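Local coordinates for Lin2960 protein (Listeria innocua, PDB 3OOP) that probably binds DNA and regulates transcription as a winged helix-turn-helix protein of the MarR family, at residues 39-44 against 61-66; 52-57 against 91-96. All coordinates share one frame; numbering follows the deposited sequence. Where two conformers were deposited one is given.

Interaction 1 (39-44 against 61-66)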
loop_
_atom_site.group_PDB
_atom_site.type_symbol
_atom_site.label_atom_id
_atom_site.label_comp_id
_atom_site.label_asym_id
_atom_site.label_seq_id
_atom_site.Cartn_x
_atom_site.Cartn_y
_atom_site.Cartn_z
ATOM N N GLN A 39 -15.940 -11.848 -14.453
ATOM C CA GLN A 39 -16.220 -11.992 -15.878
ATOM C C GLN A 39 -15.862 -10.698 -16.593
ATOM O O GLN A 39 -15.365 -10.722 -17.717
ATOM C CB GLN A 39 -17.690 -12.355 -16.105
ATOM C CG GLN A 39 -18.027 -13.788 -15.721
ATOM C CD GLN A 39 -19.518 -14.012 -15.544
ATOM O OE1 GLN A 39 -20.339 -13.166 -15.911
ATOM N NE2 GLN A 39 -19.876 -15.154 -14.974
ATOM N N TRP A 40 -16.121 -9.573 -15.939
ATOM C CA TRP A 40 -15.795 -8.272 -16.507
ATOM C C TRP A 40 -14.291 -8.105 -16.659
ATOM O O TRP A 40 -13.826 -7.637 -17.694
ATOM C CB TRP A 40 -16.387 -7.154 -15.660
ATOM C CG TRP A 40 -15.904 -5.770 -16.003
ATOM C CD1 TRP A 40 -15.270 -4.907 -15.166
ATOM C CD2 TRP A 40 -16.031 -5.091 -17.261
ATOM N NE1 TRP A 40 -14.999 -3.725 -15.811
ATOM C CE2 TRP A 40 -15.442 -3.812 -17.103
ATOM C CE3 TRP A 40 -16.568 -5.439 -18.506
ATOM C CZ2 TRP A 40 -15.387 -2.872 -18.142
ATOM C CZ3 TRP A 40 -16.507 -4.501 -19.547
ATOM C CH2 TRP A 40 -15.918 -3.233 -19.351
ATOM N N SER A 41 -13.532 -8.514 -15.647
ATOM C CA SER A 41 -12.070 -8.429 -15.722
ATOM C C SER A 41 -11.552 -9.114 -16.976
ATOM O O SER A 41 -10.718 -8.557 -17.702
ATOM C CB SER A 41 -11.412 -9.054 -14.492
ATOM O OG SER A 41 -11.772 -8.324 -13.334
ATOM N N VAL A 42 -12.052 -10.317 -17.229
ATOM C CA VAL A 42 -11.612 -11.091 -18.382
ATOM C C VAL A 42 -12.112 -10.460 -19.688
ATOM O O VAL A 42 -11.333 -10.281 -20.621
ATOM C CB VAL A 42 -11.986 -12.587 -18.254
ATOM C CG1 VAL A 42 -11.673 -13.322 -19.539
ATOM C CG2 VAL A 42 -11.207 -13.219 -17.098
ATOM N N LEU A 43 -13.396 -10.105 -19.739
ATOM C CA LEU A 43 -13.980 -9.448 -20.919
ATOM C C LEU A 43 -13.244 -8.176 -21.317
ATOM O O LEU A 43 -12.921 -7.991 -22.498
ATOM C CB LEU A 43 -15.445 -9.091 -20.671
ATOM C CG LEU A 43 -16.587 -9.943 -21.182
ATOM C CD1 LEU A 43 -17.895 -9.213 -20.870
ATOM C CD2 LEU A 43 -16.481 -10.241 -22.690
ATOM N N GLU A 44 -13.016 -7.300 -20.333
ATOM C CA GLU A 44 -12.274 -6.047 -20.519
ATOM C C GLU A 44 -10.882 -6.314 -21.097
ATOM O O GLU A 44 -10.421 -5.604 -22.000
ATOM C CB GLU A 44 -12.175 -5.305 -19.170
ATOM C CG GLU A 44 -11.031 -4.299 -19.043
ATOM C CD GLU A 44 -10.606 -4.081 -17.598
ATOM O OE1 GLU A 44 -9.412 -4.280 -17.288
ATOM O OE2 GLU A 44 -11.460 -3.724 -16.763
ATOM N N THR A 61 -4.877 -10.196 -16.332
ATOM C CA THR A 61 -5.821 -10.063 -15.234
ATOM C C THR A 61 -5.204 -10.486 -13.906
ATOM O O THR A 61 -5.763 -10.204 -12.843
ATOM C CB THR A 61 -7.086 -10.917 -15.463
ATOM O OG1 THR A 61 -6.714 -12.294 -15.563
ATOM C CG2 THR A 61 -7.803 -10.504 -16.739
ATOM N N LYS A 62 -4.053 -11.160 -13.980
ATOM C CA LYS A 62 -3.397 -11.749 -12.801
ATOM C C LYS A 62 -4.281 -12.799 -12.120
ATOM O O LYS A 62 -4.438 -12.810 -10.896
ATOM C CB LYS A 62 -2.938 -10.657 -11.827
ATOM C CG LYS A 62 -1.705 -9.921 -12.310
ATOM C CD LYS A 62 -1.471 -8.622 -11.560
ATOM C CE LYS A 62 -2.030 -7.433 -12.328
ATOM N NZ LYS A 62 -1.596 -6.137 -11.725
ATOM N N LYS A 63 -4.857 -13.677 -12.937
ATOM C CA LYS A 63 -5.606 -14.831 -12.456
ATOM C C LYS A 63 -4.873 -16.080 -12.922
ATOM O O LYS A 63 -4.119 -16.025 -13.892
ATOM C CB LYS A 63 -7.039 -14.806 -13.003
ATOM C CG LYS A 63 -7.840 -13.563 -12.611
ATOM C CD LYS A 63 -9.246 -13.584 -13.211
ATOM C CE LYS A 63 -9.974 -12.255 -12.992
ATOM N NZ LYS A 63 -10.358 -11.999 -11.573
ATOM N N ASP A 64 -5.076 -17.206 -12.244
ATOM C CA ASP A 64 -4.379 -18.424 -12.654
ATOM C C ASP A 64 -5.062 -19.128 -13.828
ATOM O O ASP A 64 -6.220 -18.832 -14.158
ATOM C CB ASP A 64 -4.124 -19.369 -11.467
ATOM C CG ASP A 64 -5.398 -19.836 -10.782
ATOM O OD1 ASP A 64 -6.443 -19.960 -11.449
ATOM O OD2 ASP A 64 -5.341 -20.114 -9.562
ATOM N N THR A 65 -4.328 -20.043 -14.458
ATOM C CA THR A 65 -4.812 -20.837 -15.588
ATOM C C THR A 65 -6.216 -21.432 -15.359
ATOM O O THR A 65 -7.106 -21.201 -16.176
ATOM C CB THR A 65 -3.799 -21.948 -15.989
ATOM O OG1 THR A 65 -2.480 -21.390 -16.080
ATOM C CG2 THR A 65 -4.172 -22.584 -17.326
ATOM N N PRO A 66 -6.418 -22.191 -14.252
ATOM C CA PRO A 66 -7.743 -22.777 -13.986
ATOM C C PRO A 66 -8.878 -21.743 -13.876
ATOM O O PRO A 66 -9.978 -21.993 -14.373
ATOM C CB PRO A 66 -7.552 -23.483 -12.635
ATOM C CG PRO A 66 -6.084 -23.747 -12.548
ATOM C CD PRO A 66 -5.433 -22.591 -13.220
#

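Interaction 2 (52-57 against 91-96)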
loop_
_atom_site.group_PDB
_atom_site.type_symbol
_atom_site.label_atom_id
_atom_site.label_comp_id
_atom_site.label_asym_id
_atom_site.label_seq_id
_atom_site.Cartn_x
_atom_site.Cartn_y
_atom_site.Cartn_z
ATOM N N ILE A 52 -6.508 -12.447 -28.385
ATOM C CA ILE A 52 -5.515 -12.641 -27.333
ATOM C C ILE A 52 -5.541 -14.079 -26.822
ATOM O O ILE A 52 -6.605 -14.688 -26.726
ATOM C CB ILE A 52 -5.706 -11.637 -26.156
ATOM C CG1 ILE A 52 -4.619 -11.854 -25.098
ATOM C CG2 ILE A 52 -7.138 -11.733 -25.568
ATOM C CD1 ILE A 52 -4.588 -10.838 -23.978
ATOM N N SER A 53 -4.373 -14.616 -26.488
ATOM C CA SER A 53 -4.314 -15.993 -25.996
ATOM C C SER A 53 -4.803 -16.102 -24.545
ATOM O O SER A 53 -4.725 -15.142 -23.770
ATOM C CB SER A 53 -2.893 -16.566 -26.135
ATOM O OG SER A 53 -2.014 -15.976 -25.201
ATOM N N GLN A 54 -5.297 -17.286 -24.182
ATOM C CA GLN A 54 -5.751 -17.552 -22.823
ATOM C C GLN A 54 -4.600 -17.411 -21.829
ATOM O O GLN A 54 -4.793 -16.932 -20.710
ATOM C CB GLN A 54 -6.398 -18.938 -22.741
ATOM C CG GLN A 54 -7.769 -18.934 -22.103
ATOM C CD GLN A 54 -8.594 -20.158 -22.460
ATOM O OE1 GLN A 54 -8.937 -20.386 -23.625
ATOM N NE2 GLN A 54 -8.930 -20.945 -21.454
ATOM N N LYS A 55 -3.394 -17.798 -22.252
ATOM C CA LYS A 55 -2.189 -17.551 -21.468
ATOM C C LYS A 55 -2.003 -16.057 -21.149
ATOM O O LYS A 55 -1.785 -15.691 -19.995
ATOM C CB LYS A 55 -0.952 -18.111 -22.181
ATOM C CG LYS A 55 0.347 -17.797 -21.461
ATOM C CD LYS A 55 1.540 -17.863 -22.395
ATOM C CE LYS A 55 2.636 -16.910 -21.924
ATOM N NZ LYS A 55 3.419 -17.412 -20.752
ATOM N N GLU A 56 -2.098 -15.199 -22.171
ATOM C CA GLU A 56 -1.899 -13.762 -21.978
ATOM C C GLU A 56 -3.004 -13.076 -21.170
ATOM O O GLU A 56 -2.745 -12.071 -20.515
ATOM C CB GLU A 56 -1.681 -13.045 -23.318
ATOM C CG GLU A 56 -0.316 -13.317 -23.980
ATOM C CD GLU A 56 0.874 -12.778 -23.192
ATOM O OE1 GLU A 56 0.724 -11.755 -22.480
ATOM O OE2 GLU A 56 1.976 -13.374 -23.291
ATOM N N ILE A 57 -4.226 -13.605 -21.213
ATOM C CA ILE A 57 -5.301 -13.049 -20.382
ATOM C C ILE A 57 -5.042 -13.263 -18.893
ATOM O O ILE A 57 -5.308 -12.372 -18.080
ATOM C CB ILE A 57 -6.712 -13.559 -20.788
ATOM C CG1 ILE A 57 -7.226 -12.755 -21.971
ATOM C CG2 ILE A 57 -7.720 -13.391 -19.641
ATOM C CD1 ILE A 57 -7.451 -11.253 -21.655
ATOM N N ARG A 91 -0.808 -23.248 -34.047
ATOM C CA ARG A 91 -1.981 -23.959 -33.530
ATOM C C ARG A 91 -2.145 -23.886 -31.998
ATOM O O ARG A 91 -2.034 -24.900 -31.290
ATOM C CB ARG A 91 -2.043 -25.400 -34.059
ATOM C CG ARG A 91 -1.836 -25.508 -35.572
ATOM C CD ARG A 91 -2.974 -26.236 -36.272
ATOM N NE ARG A 91 -2.625 -26.564 -37.656
ATOM C CZ ARG A 91 -3.505 -26.758 -38.639
ATOM N NH1 ARG A 91 -4.809 -26.647 -38.409
ATOM N NH2 ARG A 91 -3.076 -27.056 -39.860
ATOM N N ILE A 92 -2.384 -22.657 -31.522
ATOM C CA ILE A 92 -2.893 -22.345 -30.165
ATOM C C ILE A 92 -4.215 -21.558 -30.280
ATOM O O ILE A 92 -4.631 -21.211 -31.393
ATOM C CB ILE A 92 -1.884 -21.527 -29.325
ATOM C CG1 ILE A 92 -1.471 -20.246 -30.062
ATOM C CG2 ILE A 92 -0.669 -22.386 -28.963
ATOM C CD1 ILE A 92 -1.176 -19.069 -29.145
ATOM N N SER A 93 -4.855 -21.258 -29.144
ATOM C CA SER A 93 -6.221 -20.689 -29.146
ATOM C C SER A 93 -6.357 -19.203 -28.740
ATOM O O SER A 93 -5.995 -18.801 -27.630
ATOM C CB SER A 93 -7.181 -21.557 -28.317
ATOM O OG SER A 93 -6.911 -21.443 -26.926
ATOM N N LEU A 94 -6.927 -18.411 -29.646
ATOM C CA LEU A 94 -7.082 -16.974 -29.430
ATOM C C LEU A 94 -8.538 -16.595 -29.155
ATOM O O LEU A 94 -9.463 -17.131 -29.771
ATOM C CB LEU A 94 -6.537 -16.192 -30.631
ATOM C CG LEU A 94 -5.071 -16.458 -31.016
ATOM C CD1 LEU A 94 -4.732 -15.760 -32.311
ATOM C CD2 LEU A 94 -4.108 -16.042 -29.910
ATOM N N LEU A 95 -8.725 -15.658 -28.231
ATOM C CA LEU A 95 -10.055 -15.205 -27.847
ATOM C C LEU A 95 -10.311 -13.811 -28.397
ATOM O O LEU A 95 -9.419 -12.959 -28.377
ATOM C CB LEU A 95 -10.174 -15.144 -26.325
ATOM C CG LEU A 95 -9.680 -16.361 -25.544
ATOM C CD1 LEU A 95 -9.486 -15.996 -24.079
ATOM C CD2 LEU A 95 -10.652 -17.498 -25.722
ATOM N N SER A 96 -11.535 -13.597 -28.873
ATOM C CA SER A 96 -11.970 -12.298 -29.383
ATOM C C SER A 96 -13.442 -12.118 -29.046
ATOM O O SER A 96 -14.112 -13.075 -28.696
ATOM C CB SER A 96 -11.781 -12.218 -30.898
ATOM O OG SER A 96 -10.463 -12.573 -31.280
#

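Interaction 1 (39-44 against 61-66)
Ser41 and Thr61 mark the closest approach of the two backbones, with Ser41 CA 6.5 Å from Thr61 CA. Residues 39-44 form a turn and a half of helix 37-49, whereas 61-66 holds the last residue of helix 54-61, a three-residue turn and the start of helix 65-77. Lys62 breaks the helical path with a positive phi, and Asp64 occupies the N-cap position of the next helix, its OD1 bonded to Thr67 OG1. This is the turn of a helix-turn-helix, seen where it rests against the helix that precedes the motif.

The contact is small and rests mainly on carbon atoms, with one backbone oxygen. Thr61 presents its methyl: CG2 comes to 3.6 Å from Ser41 O, beside the helix backbone, and to 4.2 Å from Val42 CA. Chi1 of 60° sets OG1 between the backbone N and the carbonyl carbon and CG2 anti to the carbonyl carbon; the methyl meets helix 37-49 while OG1 bonds back to Ile57 O. Ser41 likewise keeps its OG on its own helix, bonded to Pro37 O, while CB faces the partner. Against that CB lies Lys63 CE, at 3.8 Å. Lys63 reaches in on an extended chain, its methylenes pointing across toward the helix, and bends only at chi4 (-70°), which turns NZ aside. One carbon back, Lys63 CD meets Val42 CG2 at 4.4 Å, and the same valine methyl stands equally far from Thr61 CG2.

Val42 also faces Ile57 of helix 54-61 and Ile71 and Leu75 of helix 65-77, and so lies where helices 37-49, 54-61 and 65-77 come together. Lys63 leans on Val68, while Trp40 of helix 37-49 packs on the long helix 99-119.

Interaction 2 (52-57 against 91-96)
Leu95 and Ile52 pair as antiparallel neighbours in the small sheet of a winged helix-turn-helix domain, where the short, weakly bonded strand at about 52-53 lies beside strand 94-97 of the wing. Two backbone bonds link the pair. Ile52 N donates to Leu95 O at 3.0 Å. Leu95 N donates in return to Ile52 O at 2.8 Å, a nearly straight bond (169°). A CA-H...O contact from Leu94 CA, 3.6 Å away, reaches the same Ile52 O.

Leu95 has the most surface buried here. Its side chain and that of Ile52 lie on the same face of the sheet, the one turned to the helices, but meet the opposite backbone more than each other: Ile52 CG2 is 3.8 Å from Leu95 O. With CG beside its own backbone N (chi1 -48°), Leu95 extends past Ile52 O to the beginning of helix 54-61. There it crosses Gln54 at a slant, CD1 lying 3.9 Å from Gln54 CG, and touches Val72 of helix 65-77 and Ile46 of helix 37-49.

Gln54 thus buries its methylene against a leucine while its amide serves two polar partners beyond the contact, NE2 bonding to Asn69 OD1 and OE1 to Arg83 NH1. Such a fixed amide ties the first turn of its helix to both helix 65-77 and the wing. Where strand passes into helix, Ser53 is the N-cap: its OG accepts from Glu56 N at 3.1 Å.

Interactions 1 and 2 have centres 12 Å apart and meet directly, Val42 CG1 of the first lying 4.0 Å from Ile57 CG2 of the second. Their segments alternate along the chain: 39-44, 52-57, 61-66, then 91-96. Helix 54-61 connects them, since its first turn belongs to interaction 2 and its last residue to interaction 1. One contact sets helix 37-49 against the turn of the helix-turn-helix; the other ties the motif's start to the wing sheet. Side chains from both, Val42, Lys63, Gln54, Ile57 and Leu95, pack on helix 65-77, whose counterpart in MarR relatives is the DNA recognition helix; the contacts thus hold together a winged helix-turn-helix that probably binds DNA.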